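Pullulanase C protein (Klebsiella pneumoniae subsp. pneumoniae NTUH-K2044, PDB 5HJ1) is the inner-membrane-linked GspC component of a type II secretion system, which probably helps export pullulanase, and whose PDZ domain here holds a fatty acid. Local coordinates at residues K7-R10 with N15-T18; Y34-G39 with L85-E90. All coordinates share one frame; numbering follows the deposited sequence.

Contact 1. Residues K7-R10 with N15-T18. With VCA (vaccenic acid), chain B.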
ATOM      1  N   LYS A   7       9.808  -3.622  -4.922  1.00 47.68           N
ATOM      2  CA  LYS A   7      11.040  -4.338  -4.686  1.00 52.98           C
ATOM      3  C   LYS A   7      11.534  -4.044  -3.258  1.00 50.07           C
ATOM      4  O   LYS A   7      12.055  -4.927  -2.606  1.00 51.91           O
ATOM      5  CB  LYS A   7      12.069  -4.035  -5.786  1.00 56.12           C
ATOM      6  CG  LYS A   7      11.570  -4.377  -7.197  1.00 59.22           C
ATOM      7  CD  LYS A   7      11.014  -5.797  -7.286  1.00 62.51           C
ATOM      8  CE  LYS A   7      10.724  -6.259  -8.705  1.00 68.01           C
ATOM      9  NZ  LYS A   7      10.244  -7.671  -8.791  1.00 71.86           N
ATOM     10  N   ARG A   8      11.281  -2.843  -2.754  1.00 51.06           N
ATOM     11  CA  ARG A   8      11.640  -2.550  -1.365  1.00 47.28           C
ATOM     12  C   ARG A   8      10.715  -3.162  -0.316  1.00 49.51           C
ATOM     13  O   ARG A   8      11.177  -3.422   0.770  1.00 51.92           O
ATOM     14  CB  ARG A   8      11.810  -1.053  -1.096  1.00 52.14           C
ATOM     15  CG  ARG A   8      13.014  -0.455  -1.821  1.00 57.54           C
ATOM     16  CD  ARG A   8      13.715   0.516  -0.898  1.00 63.96           C
ATOM     17  NE  ARG A   8      12.882   1.656  -0.520  1.00 67.53           N
ATOM     18  CZ  ARG A   8      13.054   2.398   0.578  1.00 69.33           C
ATOM     19  NH1 ARG A   8      13.966   2.090   1.495  1.00 73.37           N
ATOM     20  NH2 ARG A   8      12.258   3.432   0.792  1.00 73.86           N
ATOM     21  N   LEU A   9       9.415  -3.367  -0.586  1.00 46.36           N
ATOM     22  CA  LEU A   9       8.507  -4.013   0.424  1.00 42.46           C
ATOM     23  C   LEU A   9       8.841  -5.490   0.701  1.00 44.91           C
ATOM     24  O   LEU A   9       8.472  -6.065   1.738  1.00 43.87           O
ATOM     25  CB  LEU A   9       7.017  -3.977  -0.022  1.00 41.22           C
ATOM     26  CG  LEU A   9       6.214  -2.690   0.103  1.00 42.28           C
ATOM     27  CD1 LEU A   9       4.895  -2.809  -0.652  1.00 43.91           C
ATOM     28  CD2 LEU A   9       5.936  -2.343   1.560  1.00 43.40           C
ATOM     29  N   ARG A  10       9.513  -6.102  -0.258  1.00 44.15           N
ATOM     30  CA  ARG A  10       9.928  -7.480  -0.152  1.00 48.45           C
ATOM     31  C   ARG A  10      10.950  -7.752   0.984  1.00 51.53           C
ATOM     32  O   ARG A  10      11.098  -8.902   1.427  1.00 56.16           O
ATOM     33  CB  ARG A  10      10.445  -7.921  -1.531  1.00 50.84           C
ATOM     34  CG  ARG A  10      10.921  -9.355  -1.613  1.00 56.10           C
ATOM     35  CD  ARG A  10      11.228  -9.778  -3.041  1.00 61.06           C
ATOM     36  NE  ARG A  10      10.036  -9.872  -3.892  1.00 64.25           N
ATOM     37  CZ  ARG A  10       9.604  -8.950  -4.754  1.00 65.72           C
ATOM     38  NH1 ARG A  10      10.258  -7.811  -4.932  1.00 68.52           N
ATOM     39  NH2 ARG A  10       8.504  -9.178  -5.467  1.00 67.91           N
ATOM     40  N   ASN A  15       5.689 -11.152   5.333  1.00 40.27           N
ATOM     41  CA  ASN A  15       5.696 -11.547   3.944  1.00 39.60           C
ATOM     42  C   ASN A  15       4.614 -10.726   3.249  1.00 32.24           C
ATOM     43  O   ASN A  15       3.609 -11.265   2.808  1.00 32.14           O
ATOM     44  CB  ASN A  15       5.391 -13.034   3.918  1.00 42.86           C
ATOM     45  CG  ASN A  15       6.387 -13.820   4.761  1.00 49.34           C
ATOM     46  OD1 ASN A  15       7.585 -13.533   4.718  1.00 54.31           O
ATOM     47  ND2 ASN A  15       5.899 -14.782   5.553  1.00 51.46           N
ATOM     48  N   ILE A  16       4.824  -9.409   3.188  1.00 27.56           N
ATOM     49  CA  ILE A  16       3.790  -8.528   2.637  1.00 25.15           C
ATOM     50  C   ILE A  16       3.308  -8.931   1.249  1.00 21.95           C
ATOM     51  O   ILE A  16       2.104  -8.904   0.992  1.00 21.01           O
ATOM     52  CB  ILE A  16       4.268  -7.077   2.625  1.00 24.98           C
ATOM     53  CG1 ILE A  16       4.500  -6.671   4.092  1.00 29.53           C
ATOM     54  CG2 ILE A  16       3.259  -6.171   1.865  1.00 24.22           C
ATOM     55  CD1 ILE A  16       5.233  -5.390   4.216  1.00 30.72           C
ATOM     56  N   LEU A  17       4.213  -9.362   0.371  1.00 21.67           N
ATOM     57  CA  LEU A  17       3.841  -9.719  -0.987  1.00 21.57           C
ATOM     58  C   LEU A  17       3.095 -11.063  -1.068  1.00 21.95           C
ATOM     59  O   LEU A  17       2.597 -11.387  -2.132  1.00 21.55           O
ATOM     60  CB  LEU A  17       5.027  -9.578  -1.940  1.00 23.68           C
ATOM     61  CG  LEU A  17       5.514  -8.102  -2.080  1.00 25.90           C
ATOM     62  CD1 LEU A  17       6.821  -8.163  -2.872  1.00 31.57           C
ATOM     63  CD2 LEU A  17       4.489  -7.186  -2.702  1.00 27.01           C
ATOM     64  N   THR A  18       3.072 -11.809   0.018  1.00 19.98           N
ATOM     65  CA  THR A  18       2.213 -12.993   0.055  1.00 21.40           C
ATOM     66  C   THR A  18       0.752 -12.561   0.171  1.00 18.90           C
ATOM     67  O   THR A  18      -0.154 -13.276  -0.310  1.00 18.78           O
ATOM     68  CB  THR A  18       2.548 -13.876   1.247  1.00 22.57           C
ATOM     69  OG1 THR A  18       3.920 -14.337   1.130  1.00 26.48           O
ATOM     70  CG2 THR A  18       1.680 -15.117   1.295  1.00 25.09           C
TER
HETATM   71  O2  VCA B 301      -0.871 -12.885   9.057  0.50 41.37           O
HETATM   72  C1  VCA B 301      -0.729 -12.534  10.248  0.50 43.53           C
HETATM   73  O1  VCA B 301      -1.039 -13.277  11.208  0.50 38.67           O
HETATM   74  C2  VCA B 301      -0.174 -11.151  10.524  0.50 40.94           C
HETATM   75  C3  VCA B 301       1.314 -11.227  10.862  0.50 41.87           C
HETATM   76  C4  VCA B 301       2.164 -10.485   9.832  0.50 39.00           C
HETATM   77  C5  VCA B 301       1.364  -9.403   9.115  0.50 41.27           C
HETATM   78  C6  VCA B 301       0.445 -10.015   8.070  0.50 37.41           C
HETATM   79  C7  VCA B 301      -0.198  -8.962   7.178  0.50 34.44           C
HETATM   80  C8  VCA B 301       0.745  -7.818   6.808  0.50 34.05           C
HETATM   81  C9  VCA B 301      -0.004  -6.838   5.913  0.50 36.68           C
HETATM   82  C10 VCA B 301       0.736  -5.552   5.562  1.00 36.26           C
HETATM   83  C11 VCA B 301      -0.250  -4.683   4.869  1.00 36.34           C
HETATM   84  C12 VCA B 301       0.030  -3.627   4.134  1.00 35.46           C
HETATM   85  C13 VCA B 301       1.404  -3.131   3.751  1.00 35.14           C
HETATM   86  C14 VCA B 301       1.074  -2.221   2.583  1.00 35.79           C
HETATM   87  C15 VCA B 301       2.188  -1.424   1.936  1.00 40.12           C
HETATM   88  C16 VCA B 301       1.597  -1.031   0.592  1.00 36.97           C
HETATM   89  C17 VCA B 301       2.226   0.183  -0.035  1.00 38.95           C
HETATM   90  C18 VCA B 301       1.550   0.372  -1.377  1.00 34.22           C
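One face of the Arg10 guanidinium is taken by a methyl of Leu17: CD1 lies 3.2 Å above the plane, displaced toward the rim rather than centred. The displacement brings it nearest to the NH2 corner, with Arg10 NH2 and Leu17 CD1 3.3 Å apart. The interaction is van der Waals packing of a methyl against a flat cation, and no hydrogen bond crosses between the two segments. It joins two short helices, 5-9 and 16-19, at the N-terminal end of the PDZ domain, just before the first strand of its sheet. The bend in the arginine explains how the methyl can be met twice. Its chain leaves the backbone extended and then turns at chi3 (-68°), carrying the guanidinium back over the same Leu17 CD1 that already packs against Arg10 CB at 3.9 Å. The two side chains cross at about a right angle.

Farther in, apolar ends meet: Leu9 and Ile16 also cross at about a right angle, and Leu9 CD2 lies 4.1 Å from Ile16 CD1, a methyl that also comes up beside the Leu9 carbonyl oxygen. Both residues are buried, and both also reach the hydrocarbon chain of vaccenic acid. The two helices thus place the Arg10-Leu17 packing at the outer side and apolar side chains against the ligand. Leu74 of helix 67-77 and Ile22 of strand 20-27 pack against Leu9, while Arg8 NH2 is hydrogen-bonded to Gln71 O, so the first helix is held to the rest of the domain from more than one direction. At the start of the short, weakly bonded helix 16-19, Thr18 N donates to Asn15 O. On the lipid itself, Leu9 CD1 rests 3.9 Å from C16, near the methyl end, whereas Ile16 CG2 lies 4.0 Å from C13.

Contact 2. Residues Y34-G39 with L85-E90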
ATOM      1  N   TYR A  34      -0.791   3.092  -6.069  1.00 14.65           N
ATOM      2  CA  TYR A  34      -0.442   1.682  -6.262  1.00 14.27           C
ATOM      3  C   TYR A  34      -1.680   0.861  -6.237  1.00 13.73           C
ATOM      4  O   TYR A  34      -2.441   0.870  -5.221  1.00 14.79           O
ATOM      5  CB  TYR A  34       0.530   1.177  -5.170  1.00 15.17           C
ATOM      6  CG  TYR A  34       1.872   1.822  -5.300  1.00 15.74           C
ATOM      7  CD1 TYR A  34       2.127   3.095  -4.758  1.00 16.88           C
ATOM      8  CD2 TYR A  34       2.889   1.229  -6.031  1.00 15.88           C
ATOM      9  CE1 TYR A  34       3.354   3.713  -4.988  1.00 18.69           C
ATOM     10  CE2 TYR A  34       4.128   1.845  -6.210  1.00 16.91           C
ATOM     11  CZ  TYR A  34       4.342   3.103  -5.662  1.00 19.07           C
ATOM     12  OH  TYR A  34       5.589   3.750  -5.856  1.00 22.86           O
ATOM     13  N   ARG A  35      -1.931   0.119  -7.292  1.00 13.53           N
ATOM     14  CA  ARG A  35      -3.160  -0.705  -7.403  1.00 14.35           C
ATOM     15  C   ARG A  35      -2.912  -1.982  -6.608  1.00 14.41           C
ATOM     16  O   ARG A  35      -1.927  -2.691  -6.788  1.00 15.13           O
ATOM     17  CB  ARG A  35      -3.374  -1.072  -8.870  1.00 15.39           C
ATOM     18  CG  ARG A  35      -4.731  -1.771  -9.221  1.00 16.81           C
ATOM     19  CD  ARG A  35      -5.910  -0.912  -9.033  1.00 17.60           C
ATOM     20  NE  ARG A  35      -5.866   0.264  -9.914  1.00 18.77           N
ATOM     21  CZ  ARG A  35      -6.586   1.333  -9.767  1.00 19.26           C
ATOM     22  NH1 ARG A  35      -7.420   1.424  -8.757  1.00 20.16           N
ATOM     23  NH2 ARG A  35      -6.470   2.374 -10.611  1.00 21.74           N
ATOM     24  N   LEU A  36      -3.852  -2.333  -5.725  1.00 13.56           N
ATOM     25  CA  LEU A  36      -3.753  -3.463  -4.846  1.00 13.27           C
ATOM     26  C   LEU A  36      -4.754  -4.543  -5.206  1.00 12.74           C
ATOM     27  O   LEU A  36      -5.916  -4.270  -5.485  1.00 14.80           O
ATOM     28  CB  LEU A  36      -4.054  -3.088  -3.379  1.00 14.11           C
ATOM     29  CG  LEU A  36      -3.265  -1.900  -2.862  1.00 14.93           C
ATOM     30  CD1 LEU A  36      -3.726  -1.618  -1.425  1.00 17.63           C
ATOM     31  CD2 LEU A  36      -1.792  -2.134  -2.927  1.00 16.90           C
ATOM     32  N   ASN A  37      -4.276  -5.796  -5.166  1.00 12.98           N
ATOM     33  CA  ASN A  37      -5.118  -6.982  -5.359  1.00 12.74           C
ATOM     34  C   ASN A  37      -4.576  -8.041  -4.431  1.00 13.68           C
ATOM     35  O   ASN A  37      -3.465  -7.962  -3.886  1.00 14.30           O
ATOM     36  CB  ASN A  37      -5.155  -7.388  -6.825  1.00 12.95           C
ATOM     37  CG  ASN A  37      -6.203  -6.644  -7.573  1.00 13.85           C
ATOM     38  OD1 ASN A  37      -7.379  -6.693  -7.221  1.00 15.03           O
ATOM     39  ND2 ASN A  37      -5.785  -5.834  -8.545  1.00 14.63           N
ATOM     40  N   PRO A  38      -5.341  -9.130  -4.237  1.00 13.68           N
ATOM     41  CA  PRO A  38      -4.845 -10.143  -3.328  1.00 14.58           C
ATOM     42  C   PRO A  38      -3.596 -10.804  -3.823  1.00 16.08           C
ATOM     43  O   PRO A  38      -3.441 -11.087  -5.018  1.00 18.85           O
ATOM     44  CB  PRO A  38      -6.039 -11.120  -3.272  1.00 16.30           C
ATOM     45  CG  PRO A  38      -7.246 -10.371  -3.640  1.00 16.17           C
ATOM     46  CD  PRO A  38      -6.751  -9.339  -4.618  1.00 15.50           C
ATOM     47  N   GLY A  39      -2.727 -11.123  -2.865  1.00 16.41           N
ATOM     48  CA  GLY A  39      -1.619 -12.007  -3.074  1.00 16.56           C
ATOM     49  C   GLY A  39      -2.150 -13.489  -3.051  1.00 17.77           C
ATOM     50  O   GLY A  39      -3.402 -13.739  -3.018  1.00 19.33           O
ATOM     51  N   LEU A  85      -2.856   2.303   5.876  1.00 20.27           N
ATOM     52  CA  LEU A  85      -2.866   2.557   4.456  1.00 20.36           C
ATOM     53  C   LEU A  85      -4.113   3.373   4.125  1.00 19.33           C
ATOM     54  O   LEU A  85      -5.238   3.080   4.654  1.00 20.45           O
ATOM     55  CB  LEU A  85      -2.990   1.230   3.712  1.00 22.44           C
ATOM     56  CG  LEU A  85      -2.461   1.029   2.361  1.00 27.84           C
ATOM     57  CD1 LEU A  85      -1.005   1.491   2.199  1.00 26.11           C
ATOM     58  CD2 LEU A  85      -2.579  -0.513   2.105  1.00 25.87           C
ATOM     59  N   THR A  86      -3.979   4.449   3.365  1.00 17.71           N
ATOM     60  CA  THR A  86      -5.081   5.183   2.808  1.00 18.32           C
ATOM     61  C   THR A  86      -5.280   4.712   1.360  1.00 17.77           C
ATOM     62  O   THR A  86      -4.325   4.768   0.591  1.00 17.58           O
ATOM     63  CB  THR A  86      -4.855   6.680   2.826  1.00 21.40           C
ATOM     64  OG1 THR A  86      -4.581   7.104   4.162  1.00 24.70           O
ATOM     65  CG2 THR A  86      -6.057   7.417   2.324  1.00 22.78           C
ATOM     66  N   VAL A  87      -6.490   4.267   1.059  1.00 17.16           N
ATOM     67  CA  VAL A  87      -6.835   3.864  -0.297  1.00 17.40           C
ATOM     68  C   VAL A  87      -7.964   4.722  -0.855  1.00 18.35           C
ATOM     69  O   VAL A  87      -8.762   5.262  -0.074  1.00 22.38           O
ATOM     70  CB  VAL A  87      -7.244   2.355  -0.363  1.00 16.86           C
ATOM     71  CG1 VAL A  87      -6.095   1.458   0.076  1.00 15.96           C
ATOM     72  CG2 VAL A  87      -8.476   2.079   0.426  1.00 18.24           C
ATOM     73  N   GLU A  88      -7.998   4.867  -2.175  1.00 19.71           N
ATOM     74  CA  GLU A  88      -9.120   5.512  -2.861  1.00 23.88           C
ATOM     75  C   GLU A  88      -9.895   4.324  -3.502  1.00 23.84           C
ATOM     76  O   GLU A  88      -9.311   3.364  -4.163  1.00 24.63           O
ATOM     77  CB  GLU A  88      -8.542   6.469  -3.889  1.00 28.69           C
ATOM     78  CG  GLU A  88      -9.368   7.709  -4.133  1.00 39.21           C
ATOM     79  CD  GLU A  88      -8.586   8.710  -4.965  1.00 43.22           C
ATOM     80  OE1 GLU A  88      -8.260   8.364  -6.118  1.00 48.68           O
ATOM     81  OE2 GLU A  88      -8.264   9.809  -4.450  1.00 45.91           O
ATOM     82  N   ARG A  89     -11.198   4.339  -3.286  1.00 29.17           N
ATOM     83  CA  ARG A  89     -12.059   3.254  -3.735  1.00 31.20           C
ATOM     84  C   ARG A  89     -13.348   3.932  -4.269  1.00 35.02           C
ATOM     85  O   ARG A  89     -14.018   4.607  -3.509  1.00 38.55           O
ATOM     86  CB  ARG A  89     -12.279   2.372  -2.480  1.00 27.79           C
ATOM     87  CG  ARG A  89     -13.299   1.263  -2.627  1.00 30.78           C
ATOM     88  CD  ARG A  89     -13.483   0.700  -1.257  1.00 27.59           C
ATOM     89  NE  ARG A  89     -12.261   0.124  -0.697  1.00 23.70           N
ATOM     90  CZ  ARG A  89     -12.162  -0.340   0.546  1.00 21.75           C
ATOM     91  NH1 ARG A  89     -13.197  -0.238   1.398  1.00 24.06           N
ATOM     92  NH2 ARG A  89     -11.057  -0.904   0.951  1.00 18.73           N
ATOM     93  N   GLU A  90     -13.674   3.710  -5.554  1.00 39.37           N
ATOM     94  CA  GLU A  90     -14.793   4.416  -6.253  1.00 47.21           C
ATOM     95  C   GLU A  90     -14.949   5.883  -5.807  1.00 47.89           C
ATOM     96  O   GLU A  90     -16.013   6.295  -5.343  1.00 48.17           O
ATOM     97  CB  GLU A  90     -16.139   3.661  -6.309  1.00 53.88           C
ATOM     98  CG  GLU A  90     -16.616   2.920  -5.069  1.00 58.08           C
ATOM     99  CD  GLU A  90     -16.208   1.450  -5.048  1.00 62.26           C
ATOM    100  OE1 GLU A  90     -16.309   0.820  -3.959  1.00 67.21           O
ATOM    101  OE2 GLU A  90     -15.815   0.919  -6.115  1.00 59.92           O
TER
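Leu36 and Leu85 reach toward each other tip to tip, with Leu36 CD1 3.9 Å from Leu85 CD2. The same Leu36 methyl also meets Val87, crossing it at a slant, and lies 4.2 Å from Val87 CG1. A single terminal methyl thus touches two residues that sit two positions apart on the facing strand. All three side chains are buried and no polar atom takes part, so the attraction is dispersion and the exclusion of water. Torsions set the aim: Leu85 carries CG anti to its own nitrogen (chi1 -152°), whereas in Leu36 CG stands opposite the carbonyl carbon (chi1 -51°), and the extended second torsion then sends one methyl forward.

The backbones stay apart, for strands 30-38 and 82-89 are not hydrogen-bonded to each other. Each pairs instead with strand 54-59, and the curved antiparallel sheet of the PDZ fold brings the inward faces of these two strands together. The leucine-valine cluster is therefore part of the hydrophobic filling of that curl, and Leu85 extends it to the lipid pocket, its side chain coming within about 4 Å of vaccenic acid.

Outside this shell, Leu36 also packs on Ile22 and Ala56, while its backbone is hydrogen-bonded to that of Asp54; Leu85 rests on Phe98 and Val87 on His94. Polar ties hold the strands from farther out: Arg89 NE forms a salt bridge with Asp54 OD1, and Arg35 NH1 is hydrogen-bonded to Asn53 O.

How the contacts relate
Followed from the N terminus, the chain first makes contact 1, which closes a short loop, with four residues between segments 7-10 and 15-18, and joins helix 5-9 to helix 16-19. It then runs through strand 20-27 into strand 30-38, where contact 2 opens; this closes only after 45 intervening residues, which include strand 54-59 and helix 67-77, when strand 82-89 arrives. The two loops lie in series, neither nesting nor crossing, and their centres are 15 Å apart. One is local, joining successive helices, while the other draws distant strands of the curled sheet together. Vaccenic acid links them, since Leu9 of contact 1 and Leu85 of contact 2 both line its pocket.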